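Local structure of variant surface glycoprotein MITat 1.13 (Trypanosoma brucei, 6Z8H) at residues K43-D46 and L47-K51; L74-P78 and T79-K83; T104-P107 and L108-A112; I138-G142 and T143-L147; T200-G204 and V205-S209. The protein probably forms, as many GPI-anchored copies, the surface coat of the parasite, whose antigenically distinct versions let the trypanosome evade the host immune response. One frame throughout, in Å; residues are numbered along the deposited sequence.

Contact 1: K43-D46 and L47-K51; sequences KRLD and LYTSK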
loop_
_atom_site.group_PDB
_atom_site.type_symbol
_atom_site.label_atom_id
_atom_site.label_comp_id
_atom_site.label_asym_id
_atom_site.label_seq_id
_atom_site.Cartn_x
_atom_site.Cartn_y
_atom_site.Cartn_z
ATOM N N LYS A 43 -2.053 5.320 13.134
ATOM C CA LYS A 43 -3.457 5.686 13.328
ATOM C C LYS A 43 -3.877 6.805 12.384
ATOM O O LYS A 43 -5.002 6.799 11.867
ATOM C CB LYS A 43 -3.686 6.108 14.783
ATOM C CG LYS A 43 -4.013 4.944 15.711
ATOM C CD LYS A 43 -4.204 5.377 17.161
ATOM C CE LYS A 43 -3.883 4.216 18.089
ATOM N NZ LYS A 43 -4.541 4.311 19.433
ATOM N N ARG A 44 -3.001 7.780 12.151
ATOM C CA ARG A 44 -3.295 8.826 11.182
ATOM C C ARG A 44 -3.372 8.260 9.768
ATOM O O ARG A 44 -4.258 8.635 8.978
ATOM C CB ARG A 44 -2.242 9.913 11.259
ATOM C CG ARG A 44 -2.235 10.690 12.566
ATOM C CD ARG A 44 -1.130 11.709 12.532
ATOM N NE ARG A 44 -1.356 12.722 11.505
ATOM C CZ ARG A 44 -0.386 13.433 10.935
ATOM N NH1 ARG A 44 0.888 13.234 11.279
ATOM N NH2 ARG A 44 -0.663 14.353 10.030
ATOM N N LEU A 45 -2.468 7.353 9.423
ATOM C CA LEU A 45 -2.550 6.701 8.123
ATOM C C LEU A 45 -3.886 5.990 7.958
ATOM O O LEU A 45 -4.510 6.044 6.881
ATOM C CB LEU A 45 -1.432 5.682 7.987
ATOM C CG LEU A 45 -1.415 4.900 6.664
ATOM C CD1 LEU A 45 -1.284 5.856 5.481
ATOM C CD2 LEU A 45 -0.315 3.884 6.647
ATOM N N ASP A 46 -4.313 5.268 8.989
ATOM C CA ASP A 46 -5.560 4.520 8.943
ATOM C C ASP A 46 -6.764 5.415 8.657
ATOM O O ASP A 46 -7.729 4.958 8.018
ATOM C CB ASP A 46 -5.778 3.757 10.250
ATOM C CG ASP A 46 -6.899 2.730 10.139
ATOM O OD1 ASP A 46 -6.686 1.675 9.500
ATOM O OD2 ASP A 46 -8.016 2.996 10.651
ATOM N N LEU A 47 -6.717 6.698 9.039
ATOM C CA LEU A 47 -7.826 7.592 8.691
ATOM C C LEU A 47 -8.020 7.651 7.176
ATOM O O LEU A 47 -9.159 7.679 6.666
ATOM C CB LEU A 47 -7.554 9.010 9.178
ATOM C CG LEU A 47 -7.292 9.197 10.669
ATOM C CD1 LEU A 47 -6.961 10.653 10.926
ATOM C CD2 LEU A 47 -8.473 8.740 11.477
ATOM N N TYR A 48 -6.913 7.728 6.440
ATOM C CA TYR A 48 -6.965 7.852 4.992
ATOM C C TYR A 48 -7.181 6.508 4.328
ATOM O O TYR A 48 -7.948 6.415 3.364
ATOM C CB TYR A 48 -5.685 8.511 4.466
ATOM C CG TYR A 48 -5.389 9.863 5.073
ATOM C CD1 TYR A 48 -4.670 9.962 6.257
ATOM C CD2 TYR A 48 -5.791 11.039 4.461
ATOM C CE1 TYR A 48 -4.384 11.175 6.809
ATOM C CE2 TYR A 48 -5.525 12.271 5.028
ATOM C CZ TYR A 48 -4.809 12.332 6.210
ATOM O OH TYR A 48 -4.498 13.549 6.802
ATOM N N THR A 49 -6.510 5.453 4.784
ATOM C CA THR A 49 -6.694 4.170 4.103
ATOM C C THR A 49 -8.062 3.565 4.387
ATOM O O THR A 49 -8.622 2.876 3.522
ATOM C CB THR A 49 -5.590 3.181 4.482
ATOM O OG1 THR A 49 -5.604 2.967 5.901
ATOM C CG2 THR A 49 -4.232 3.723 4.075
ATOM N N SER A 50 -8.647 3.861 5.541
ATOM C CA SER A 50 -9.976 3.355 5.846
ATOM C C SER A 50 -11.006 4.018 4.955
ATOM O O SER A 50 -11.893 3.346 4.425
ATOM C CB SER A 50 -10.334 3.618 7.310
ATOM O OG SER A 50 -11.432 2.804 7.703
ATOM N N LYS A 51 -10.882 5.334 4.730
ATOM C CA LYS A 51 -11.805 6.000 3.812
ATOM C C LYS A 51 -11.588 5.538 2.374
ATOM O O LYS A 51 -12.550 5.403 1.608
ATOM C CB LYS A 51 -11.626 7.509 3.903
ATOM C CG LYS A 51 -12.083 8.118 5.236
ATOM C CD LYS A 51 -13.587 7.957 5.519
ATOM C CE LYS A 51 -13.998 8.625 6.830
ATOM N NZ LYS A 51 -15.401 8.336 7.213
HETATM O O HOH W 1 -7.270 0.842 6.544
#
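L45 and D46 accept the main-chain bonds of this helical turn. T49 N donates to L45 O at 3.0 Å, nearly straight at 167°, and S50 N reaches D46 O at 2.9 Å, tilted out of that carbonyl's plane. Just before, the pattern is looser: L47 N is divided between K43 O and R44 O, and Y48 N turns to L45 O, all three bonds weak. A second polar link runs through water. D46 and T49 cross at about a right angle, with D46 OD1 and T49 OG1 4.0 Å apart; a single water spans them, donating to D46 OD1 at 3.1 Å and lying 2.8 Å from T49 OG1. With chi1 at 59°, OG1 of T49 sits between its own N and C and faces this water. Both segments belong to helix 34-75, which pairs with helix 78-129 in the long helical hairpin of the A-type variant surface glycoprotein N-terminal domain. On the face turned to that partner, L45 CD1 meets T49 CG2 at 3.9 Å; L45 packs further on I113 and I116, T49 on V109 and I113. Backbone oxygens also touch carbon. CG of L47 rests 3.5 Å from R44 O, and the Y48 ring presents its edge to two carbonyls, CD1 lying 3.1 Å from R44 O, while L45 O is in the ring plane. Two polar ends leave the turn together for E182: R44 NE forms a salt bridge with it and Y48 OH a hydrogen bond, while R44 NH1 also bonds H265 and Y48 OH also bonds R272.

Contact 2: L74-P78 and T79-K83; sequences LAAVP and TMQRK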
loop_
_atom_site.group_PDB
_atom_site.type_symbol
_atom_site.label_atom_id
_atom_site.label_comp_id
_atom_site.label_asym_id
_atom_site.label_seq_id
_atom_site.Cartn_x
_atom_site.Cartn_y
_atom_site.Cartn_z
ATOM N N LEU A 74 -33.692 -3.009 -19.585
ATOM C CA LEU A 74 -33.940 -3.700 -20.851
ATOM C C LEU A 74 -35.034 -4.742 -20.707
ATOM O O LEU A 74 -35.864 -4.899 -21.613
ATOM C CB LEU A 74 -32.660 -4.411 -21.283
ATOM C CG LEU A 74 -32.331 -4.458 -22.757
ATOM C CD1 LEU A 74 -31.858 -3.044 -23.148
ATOM C CD2 LEU A 74 -31.277 -5.503 -23.025
ATOM N N ALA A 75 -35.060 -5.437 -19.572
ATOM C CA ALA A 75 -35.948 -6.578 -19.392
ATOM C C ALA A 75 -37.333 -6.236 -18.859
ATOM O O ALA A 75 -38.267 -6.991 -19.117
ATOM C CB ALA A 75 -35.311 -7.568 -18.417
ATOM N N ALA A 76 -37.484 -5.176 -18.066
ATOM C CA ALA A 76 -38.741 -4.933 -17.365
ATOM C C ALA A 76 -39.856 -4.478 -18.306
ATOM O O ALA A 76 -39.622 -4.025 -19.433
ATOM C CB ALA A 76 -38.533 -3.868 -16.293
ATOM N N VAL A 77 -41.087 -4.601 -17.810
ATOM C CA VAL A 77 -42.272 -4.141 -18.528
ATOM C C VAL A 77 -42.297 -2.614 -18.512
ATOM O O VAL A 77 -41.719 -1.979 -17.614
ATOM C CB VAL A 77 -43.576 -4.725 -17.951
ATOM C CG1 VAL A 77 -43.580 -6.241 -17.969
ATOM C CG2 VAL A 77 -43.837 -4.194 -16.546
ATOM N N PRO A 78 -42.999 -1.979 -19.455
ATOM C CA PRO A 78 -42.895 -0.515 -19.575
ATOM C C PRO A 78 -43.212 0.269 -18.309
ATOM O O PRO A 78 -42.574 1.295 -18.073
ATOM C CB PRO A 78 -43.891 -0.188 -20.700
ATOM C CG PRO A 78 -43.851 -1.395 -21.559
ATOM C CD PRO A 78 -43.678 -2.577 -20.616
ATOM N N THR A 79 -44.229 -0.133 -17.537
ATOM C CA THR A 79 -44.533 0.600 -16.316
ATOM C C THR A 79 -43.331 0.626 -15.385
ATOM O O THR A 79 -43.109 1.625 -14.691
ATOM C CB THR A 79 -45.756 0.012 -15.606
ATOM O OG1 THR A 79 -45.554 -1.385 -15.359
ATOM C CG2 THR A 79 -47.002 0.229 -16.443
ATOM N N MET A 80 -42.544 -0.463 -15.355
ATOM C CA MET A 80 -41.350 -0.505 -14.514
ATOM C C MET A 80 -40.178 0.163 -15.216
ATOM O O MET A 80 -39.390 0.878 -14.582
ATOM C CB MET A 80 -41.005 -1.953 -14.159
ATOM C CG MET A 80 -41.536 -2.430 -12.800
ATOM S SD MET A 80 -41.072 -1.427 -11.365
ATOM C CE MET A 80 -39.309 -1.466 -11.436
ATOM N N GLN A 81 -40.056 -0.043 -16.530
ATOM C CA GLN A 81 -38.980 0.613 -17.255
ATOM C C GLN A 81 -39.031 2.119 -17.069
ATOM O O GLN A 81 -37.987 2.775 -16.968
ATOM C CB GLN A 81 -39.067 0.314 -18.740
ATOM C CG GLN A 81 -38.795 -1.081 -19.162
ATOM C CD GLN A 81 -38.979 -1.245 -20.663
ATOM O OE1 GLN A 81 -40.091 -1.097 -21.176
ATOM N NE2 GLN A 81 -37.902 -1.508 -21.374
ATOM N N ARG A 82 -40.231 2.692 -17.058
ATOM C CA ARG A 82 -40.316 4.133 -16.912
ATOM C C ARG A 82 -39.809 4.590 -15.547
ATOM O O ARG A 82 -39.339 5.724 -15.441
ATOM C CB ARG A 82 -41.758 4.587 -17.136
ATOM C CG ARG A 82 -42.208 4.457 -18.585
ATOM C CD ARG A 82 -43.658 4.822 -18.698
ATOM N NE ARG A 82 -44.199 4.629 -20.033
ATOM C CZ ARG A 82 -44.059 5.497 -21.028
ATOM N NH1 ARG A 82 -43.359 6.611 -20.857
ATOM N NH2 ARG A 82 -44.606 5.249 -22.200
ATOM N N LYS A 83 -39.935 3.760 -14.504
ATOM C CA LYS A 83 -39.364 4.063 -13.184
ATOM C C LYS A 83 -37.844 3.898 -13.164
ATOM O O LYS A 83 -37.175 4.532 -12.361
ATOM C CB LYS A 83 -40.008 3.152 -12.129
ATOM C CG LYS A 83 -41.557 3.321 -12.018
ATOM C CD LYS A 83 -42.204 2.296 -11.094
ATOM C CE LYS A 83 -43.651 2.642 -10.803
ATOM N NZ LYS A 83 -44.249 1.686 -9.819
#
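Above the plane of the Q81 amide stands A76 O, 3.1 Å from CD of Q81, while P78 lies alongside the oxygen end of the group, its CA 3.3 Å from Q81 OE1. The P78 and Q81 side chains run side by side in the same direction. With CG anti to its carbonyl carbon (chi1 -68°) and the chain extended beyond it, the Q81 side chain runs back toward the preceding helix, where NE2 donates to A73 O in the last turn of helix 34-75. CG of R82 passes 3.2 Å from P78 O. A76 leaves the helical backbone, and V77 takes the N-cap position of the next helix. V77 O accepts Q81 N at 2.8 Å (167°) and, weakly, M80 N; R82 N then reaches P78 O at 2.9 Å. P78 is the first residue of helix 78-129, where a proline costs no main-chain bond. Small contacts line the bend: A76 CB meets M80 CB at 3.8 Å, and the V77 and T79 side chains lie side by side, V77 CG2 3.5 Å from the hydroxyl OG1 of T79. The bend is thus the tip of the long helical hairpin. L74 packs on I375 and L378 of helix 368-383, R82 NH1 bonds A303 O at the end of helix 294-304, and I383 of the second subunit packs against Q81 and R82.

Contact 3: T104-P107 and L108-A112; sequences TARP and LVQAA. With SO4 (sulfate ion), chain G.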
loop_
_atom_site.group_PDB
_atom_site.type_symbol
_atom_site.label_atom_id
_atom_site.label_comp_id
_atom_site.label_asym_id
_atom_site.label_seq_id
_atom_site.Cartn_x
_atom_site.Cartn_y
_atom_site.Cartn_z
ATOM N N THR A 104 -7.705 9.351 -8.768
ATOM C CA THR A 104 -6.907 10.493 -8.311
ATOM C C THR A 104 -6.293 10.217 -6.932
ATOM O O THR A 104 -5.115 10.537 -6.665
ATOM C CB THR A 104 -7.780 11.754 -8.283
ATOM O OG1 THR A 104 -8.225 12.039 -9.618
ATOM C CG2 THR A 104 -7.038 12.980 -7.737
ATOM N N ALA A 105 -7.078 9.605 -6.046
ATOM C CA ALA A 105 -6.601 9.340 -4.696
ATOM C C ALA A 105 -5.547 8.239 -4.663
ATOM O O ALA A 105 -4.652 8.274 -3.802
ATOM C CB ALA A 105 -7.759 8.896 -3.812
ATOM N N ARG A 106 -5.626 7.252 -5.557
ATOM C CA ARG A 106 -4.836 6.028 -5.482
ATOM C C ARG A 106 -3.351 6.348 -5.322
ATOM O O ARG A 106 -2.742 5.872 -4.348
ATOM C CB ARG A 106 -5.133 5.117 -6.685
ATOM C CG ARG A 106 -4.254 3.866 -6.732
ATOM C CD ARG A 106 -4.689 2.918 -7.860
ATOM N NE ARG A 106 -5.988 2.293 -7.576
ATOM C CZ ARG A 106 -7.099 2.442 -8.295
ATOM N NH1 ARG A 106 -7.100 3.182 -9.408
ATOM N NH2 ARG A 106 -8.224 1.821 -7.911
ATOM N N PRO A 107 -2.717 7.128 -6.211
ATOM C CA PRO A 107 -1.257 7.326 -6.055
ATOM C C PRO A 107 -0.883 8.138 -4.818
ATOM O O PRO A 107 0.228 7.988 -4.294
ATOM C CB PRO A 107 -0.847 8.049 -7.346
ATOM C CG PRO A 107 -2.141 8.689 -7.850
ATOM C CD PRO A 107 -3.233 7.729 -7.461
ATOM N N LEU A 108 -1.761 9.026 -4.356
ATOM C CA LEU A 108 -1.481 9.783 -3.137
ATOM C C LEU A 108 -1.537 8.880 -1.912
ATOM O O LEU A 108 -0.680 8.971 -1.028
ATOM C CB LEU A 108 -2.500 10.919 -3.031
ATOM C CG LEU A 108 -2.476 11.908 -4.196
ATOM C CD1 LEU A 108 -3.682 12.842 -4.126
ATOM C CD2 LEU A 108 -1.198 12.712 -4.222
ATOM N N VAL A 109 -2.510 7.977 -1.849
ATOM C CA VAL A 109 -2.610 7.039 -0.741
ATOM C C VAL A 109 -1.443 6.074 -0.768
ATOM O O VAL A 109 -0.823 5.811 0.271
ATOM C CB VAL A 109 -3.961 6.312 -0.778
ATOM C CG1 VAL A 109 -4.008 5.174 0.231
ATOM C CG2 VAL A 109 -5.091 7.288 -0.551
ATOM N N GLN A 110 -1.056 5.617 -1.957
ATOM C CA GLN A 110 0.083 4.717 -2.074
ATOM C C GLN A 110 1.355 5.398 -1.597
ATOM O O GLN A 110 2.155 4.785 -0.883
ATOM C CB GLN A 110 0.255 4.246 -3.515
ATOM C CG GLN A 110 -0.791 3.230 -4.010
ATOM C CD GLN A 110 -0.788 3.044 -5.511
ATOM O OE1 GLN A 110 -0.263 3.881 -6.266
ATOM N NE2 GLN A 110 -1.388 1.949 -5.961
ATOM N N ALA A 111 1.565 6.669 -1.976
ATOM C CA ALA A 111 2.775 7.376 -1.556
ATOM C C ALA A 111 2.820 7.546 -0.044
ATOM O O ALA A 111 3.897 7.446 0.565
ATOM C CB ALA A 111 2.839 8.724 -2.274
ATOM N N ALA A 112 1.659 7.776 0.582
ATOM C CA ALA A 112 1.609 7.944 2.032
ATOM C C ALA A 112 1.853 6.620 2.749
ATOM O O ALA A 112 2.583 6.573 3.750
ATOM C CB ALA A 112 0.265 8.539 2.430
HETATM S S SO4 G . -5.950 -0.133 -4.649
HETATM O O1 SO4 G . -5.230 0.180 -5.854
HETATM O O2 SO4 G . -7.312 0.310 -4.778
HETATM O O3 SO4 G . -5.331 0.534 -3.536
HETATM O O4 SO4 G . -5.925 -1.554 -4.432
#
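R106, whose aliphatic part lies beside Q110, turns its NE to a sulfate ion, donating to O1 of the sulfate at 2.8 Å with an N-H...O angle of 144°. The ion is gripped from several sides: Y52 OH of this chain, and both Y52 OH and R106 NE of the second subunit, bond it as well. The guanidinium meets it at the edge, with the sulfur in its plane. CG of R106 is anti to the backbone N, and a bend at chi3 of -70° swings the headgroup over to the anion. Q110, extended beyond CG, points the same way, so that its NE2 touches R106 CG at 3.5 Å without competing for the sulfate; the amide and guanidinium planes are 54° apart. Beneath these side chains runs helix 78-129, kinked at P107, whose nitrogen has no bond to the turn before. Across the kink the bonds are regular: V109 N to A105 O and Q110 N to R106 O are both 2.9 Å, each nearly end-on to the carbonyl. A111 N reaches P107 O at 3.0 Å from well above the carbonyl plane. On the inner faces, V109 packs on T49 and Y52 of helix 34-75, while L108 CD1 passes 3.7 Å from T104 O and its side chain packs on I271. The sulfate probably comes from the crystallisation liquor, yet its setting shows what the interface can hold: two arginines, one from each subunit, meet around a single anion, whose charge would be expected to offset theirs, with a tyrosine hydroxyl from each subunit also bonded to it.

Contact 4: I138-G142 and T143-L147; sequences IEFGG and TDLRL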
loop_
_atom_site.group_PDB
_atom_site.type_symbol
_atom_site.label_atom_id
_atom_site.label_comp_id
_atom_site.label_asym_id
_atom_site.label_seq_id
_atom_site.Cartn_x
_atom_site.Cartn_y
_atom_site.Cartn_z
ATOM N N ILE A 138 34.861 -1.316 34.087
ATOM C CA ILE A 138 36.090 -1.910 34.602
ATOM C C ILE A 138 36.165 -1.679 36.102
ATOM O O ILE A 138 36.014 -0.545 36.574
ATOM C CB ILE A 138 37.315 -1.303 33.903
ATOM C CG1 ILE A 138 37.308 -1.650 32.419
ATOM C CG2 ILE A 138 38.609 -1.758 34.620
ATOM C CD1 ILE A 138 38.252 -0.803 31.597
ATOM N N GLU A 139 36.397 -2.755 36.850
ATOM C CA GLU A 139 36.743 -2.685 38.266
ATOM C C GLU A 139 38.133 -3.286 38.403
ATOM O O GLU A 139 38.316 -4.491 38.213
ATOM C CB GLU A 139 35.733 -3.458 39.103
ATOM C CG GLU A 139 34.282 -3.126 38.811
ATOM C CD GLU A 139 33.348 -4.048 39.562
ATOM O OE1 GLU A 139 33.858 -4.975 40.229
ATOM O OE2 GLU A 139 32.118 -3.842 39.490
ATOM N N PHE A 140 39.111 -2.449 38.708
ATOM C CA PHE A 140 40.496 -2.911 38.692
ATOM C C PHE A 140 40.832 -3.956 39.755
ATOM O O PHE A 140 41.862 -4.625 39.615
ATOM C CB PHE A 140 41.420 -1.710 38.745
ATOM C CG PHE A 140 41.625 -1.052 37.410
ATOM C CD1 PHE A 140 42.425 -1.650 36.442
ATOM C CD2 PHE A 140 41.005 0.146 37.111
ATOM C CE1 PHE A 140 42.632 -1.050 35.225
ATOM C CE2 PHE A 140 41.199 0.750 35.893
ATOM C CZ PHE A 140 42.012 0.152 34.942
ATOM N N GLY A 141 39.966 -4.178 40.744
ATOM C CA GLY A 141 40.058 -5.339 41.604
ATOM C C GLY A 141 40.666 -5.106 42.981
ATOM O O GLY A 141 40.376 -5.879 43.898
ATOM N N GLY A 142 41.517 -4.085 43.149
ATOM C CA GLY A 142 42.119 -3.766 44.433
ATOM C C GLY A 142 43.541 -4.251 44.629
ATOM O O GLY A 142 44.153 -3.921 45.655
ATOM N N THR A 143 44.081 -5.031 43.703
ATOM C CA THR A 143 45.432 -5.557 43.821
ATOM C C THR A 143 46.421 -4.881 42.890
ATOM O O THR A 143 47.538 -4.559 43.317
ATOM C CB THR A 143 45.425 -7.065 43.550
ATOM O OG1 THR A 143 44.596 -7.721 44.520
ATOM C CG2 THR A 143 46.836 -7.632 43.625
ATOM N N ASP A 144 46.039 -4.652 41.631
ATOM C CA ASP A 144 46.936 -4.016 40.676
ATOM C C ASP A 144 46.107 -3.375 39.568
ATOM O O ASP A 144 44.874 -3.476 39.538
ATOM C CB ASP A 144 47.948 -5.016 40.103
ATOM C CG ASP A 144 47.286 -6.250 39.490
ATOM O OD1 ASP A 144 46.155 -6.153 38.965
ATOM O OD2 ASP A 144 47.897 -7.340 39.547
ATOM N N LEU A 145 46.808 -2.700 38.655
ATOM C CA LEU A 145 46.190 -2.068 37.491
ATOM C C LEU A 145 46.407 -2.877 36.213
ATOM O O LEU A 145 46.211 -2.349 35.107
ATOM C CB LEU A 145 46.722 -0.645 37.295
ATOM C CG LEU A 145 46.277 0.514 38.199
ATOM C CD1 LEU A 145 44.841 0.899 37.893
ATOM C CD2 LEU A 145 46.467 0.230 39.688
ATOM N N ARG A 146 46.787 -4.151 36.335
ATOM C CA ARG A 146 46.749 -5.033 35.178
ATOM C C ARG A 146 45.293 -5.247 34.721
ATOM O O ARG A 146 44.330 -5.016 35.465
ATOM C CB ARG A 146 47.452 -6.355 35.473
ATOM C CG ARG A 146 48.940 -6.166 35.789
ATOM C CD ARG A 146 49.693 -7.496 35.837
ATOM N NE ARG A 146 51.147 -7.339 35.886
ATOM C CZ ARG A 146 51.987 -8.350 36.060
ATOM N NH1 ARG A 146 51.513 -9.585 36.176
ATOM N NH2 ARG A 146 53.299 -8.128 36.121
ATOM N N LEU A 147 45.127 -5.685 33.477
ATOM C CA LEU A 147 43.793 -5.772 32.894
ATOM C C LEU A 147 43.667 -7.053 32.090
ATOM O O LEU A 147 44.509 -7.341 31.232
ATOM C CB LEU A 147 43.515 -4.546 32.008
ATOM C CG LEU A 147 42.080 -4.308 31.525
ATOM C CD1 LEU A 147 41.140 -4.329 32.694
ATOM C CD2 LEU A 147 42.032 -2.987 30.806
HETATM O O HOH W 2 43.444 -6.072 41.098
#
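From CB outward, F140 is surrounded by the strand end and the loop that follows it, with V216 and T220 also packing on it. CB lies 4.0 Å from D144 O, and CG is 3.8 Å from L145 CD1. That methyl sits squarely over one ring face, 3.7 Å from the F140 centroid, in a CH-pi contact. I138 CG2 covers the opposite face, so the ring is held between two aliphatic groups. Along the rim, CD1 is 4.0 Å from R146 O, which meets the edge in the ring plane, and CE1 approaches L145 O and then L147 CD1. The ring reaches this slot with CG anti to the carbonyl carbon (chi1 -81°). Beside it, I138 CG2 touches L147 CD1 at 4.1 Å, their side chains crossing at about a right angle. This is the connection between the neighbouring antiparallel strands 135-139 and 152-155, turned at G141 and G142, whose positive phi values suit glycine. L145 and L147 also make backbone hydrogen bonds to the second subunit, and L147 packs on its L222. Within the turn, a water accepts from T143 N at 2.9 Å and lies 2.6 Å from F140 O. K151 NZ bonds F140 O and R146 O and forms a salt bridge with D144 OD1, which also takes a weak bond from R146 N. One ammonium therefore gathers two carbonyls and a carboxylate, an arrangement that would favour its charged form and ties the two sides of the loop together.

Contact 5: T200-G204 and V205-S209; sequences TCASG and VGQSS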
loop_
_atom_site.group_PDB
_atom_site.type_symbol
_atom_site.label_atom_id
_atom_site.label_comp_id
_atom_site.label_asym_id
_atom_site.label_seq_id
_atom_site.Cartn_x
_atom_site.Cartn_y
_atom_site.Cartn_z
ATOM N N THR A 200 31.739 7.434 34.239
ATOM C CA THR A 200 31.839 7.433 35.703
ATOM C C THR A 200 33.203 6.878 36.088
ATOM O O THR A 200 33.583 5.802 35.613
ATOM C CB THR A 200 30.768 6.525 36.334
ATOM O OG1 THR A 200 29.478 6.819 35.755
ATOM C CG2 THR A 200 30.719 6.672 37.842
ATOM N N CYS A 201 33.925 7.598 36.955
ATOM C CA CYS A 201 35.216 7.150 37.466
ATOM C C CYS A 201 35.249 7.245 38.981
ATOM O O CYS A 201 34.578 8.057 39.631
ATOM C CB CYS A 201 36.377 7.891 36.799
ATOM S SG CYS A 201 38.066 7.283 37.191
ATOM N N ALA A 202 36.006 6.361 39.550
ATOM C CA ALA A 202 36.053 6.395 40.999
ATOM C C ALA A 202 37.358 5.749 41.372
ATOM O O ALA A 202 37.533 4.566 41.088
ATOM C CB ALA A 202 34.885 5.617 41.581
ATOM N N SER A 203 38.242 6.516 41.990
ATOM C CA SER A 203 39.543 6.056 42.428
ATOM C C SER A 203 39.564 6.073 43.945
ATOM O O SER A 203 38.740 6.740 44.581
ATOM C CB SER A 203 40.623 6.969 41.844
ATOM O OG SER A 203 40.285 8.326 42.080
ATOM N N GLY A 204 40.467 5.281 44.504
ATOM C CA GLY A 204 40.591 5.142 45.940
ATOM C C GLY A 204 39.797 3.964 46.485
ATOM O O GLY A 204 38.924 3.395 45.818
ATOM N N VAL A 205 40.132 3.610 47.734
ATOM C CA VAL A 205 39.456 2.516 48.422
ATOM C C VAL A 205 38.032 2.948 48.743
ATOM O O VAL A 205 37.798 4.046 49.265
ATOM C CB VAL A 205 40.210 2.110 49.703
ATOM C CG1 VAL A 205 39.614 0.812 50.286
ATOM C CG2 VAL A 205 41.698 1.944 49.448
ATOM N N GLY A 206 37.078 2.085 48.451
ATOM C CA GLY A 206 35.684 2.415 48.630
ATOM C C GLY A 206 35.039 3.144 47.467
ATOM O O GLY A 206 33.805 3.245 47.441
ATOM N N GLN A 207 35.823 3.657 46.519
ATOM C CA GLN A 207 35.301 4.365 45.345
ATOM C C GLN A 207 34.347 5.488 45.761
ATOM O O GLN A 207 33.207 5.579 45.291
ATOM C CB GLN A 207 34.644 3.398 44.357
ATOM C CG GLN A 207 35.590 2.334 43.802
ATOM C CD GLN A 207 35.521 1.021 44.576
ATOM O OE1 GLN A 207 34.472 0.651 45.106
ATOM N NE2 GLN A 207 36.639 0.306 44.630
ATOM N N SER A 208 34.842 6.366 46.637
ATOM C CA SER A 208 34.088 7.528 47.086
ATOM C C SER A 208 34.681 8.846 46.617
ATOM O O SER A 208 34.001 9.871 46.705
ATOM C CB SER A 208 33.992 7.546 48.620
ATOM O OG SER A 208 35.273 7.581 49.220
ATOM N N SER A 209 35.901 8.845 46.110
ATOM C CA SER A 209 36.565 10.066 45.700
ATOM C C SER A 209 36.469 10.149 44.184
ATOM O O SER A 209 35.914 9.262 43.519
ATOM C CB SER A 209 38.013 10.125 46.217
ATOM O OG SER A 209 38.920 9.554 45.284
#
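S209 OG donates to S203 O at 2.9 Å, coming from above the carbonyl plane, 52° out of it. Next to this bond the chain makes a type II beta turn from G204 to Q207, at the end of strand 194-202, closed by Q207 N to G204 O at 3.2 Å (154°). G206 takes the third position with positive phi, as suits this turn type. G204 has positive phi too, and its N bonds E217 OE2. The hydroxyls reach farther along the same loop: S203 OG bonds T214 O, and S209 OG has a weak bond to T214 OG1. The main-chain N and O of S209, by contrast, are buried without a partner in the model. C201 ties the strand end to C211 through a disulfide, and it packs on L147 of the second subunit. Q207 adopts a left-handed helical backbone and bends at chi2 (95°), which carries its amide away from A202 so that NE2 can donate to N219 O. Packing between strand end and loop is slight: Q207 CG lies 4.0 Å from A202 CB, and the closest approach of these two side chains is between A202 CB and Q207 CB, at 3.6 Å.

Overall arrangement
From the N terminus, contact 1 is a turn within helix 34-75; contact 2 closes the bend that leads into helix 78-129; contact 3 lies back along that second helix. Contacts 1 and 3 touch, T49 CG2 to V109 CG1 at 4.1 Å, tying the two arms of the hairpin together. The chain then enters the five-stranded antiparallel sheet, where contact 4 turns strand 135-139 toward 152-155 and contact 5 begins the passage from strand 194-202 to 221-229. These two loops have centres about 13 Å apart without touching. Contact 2 is about 100 Å from contact 4, centre to centre, across the chain's middle. All five follow in series; none nests or crosses.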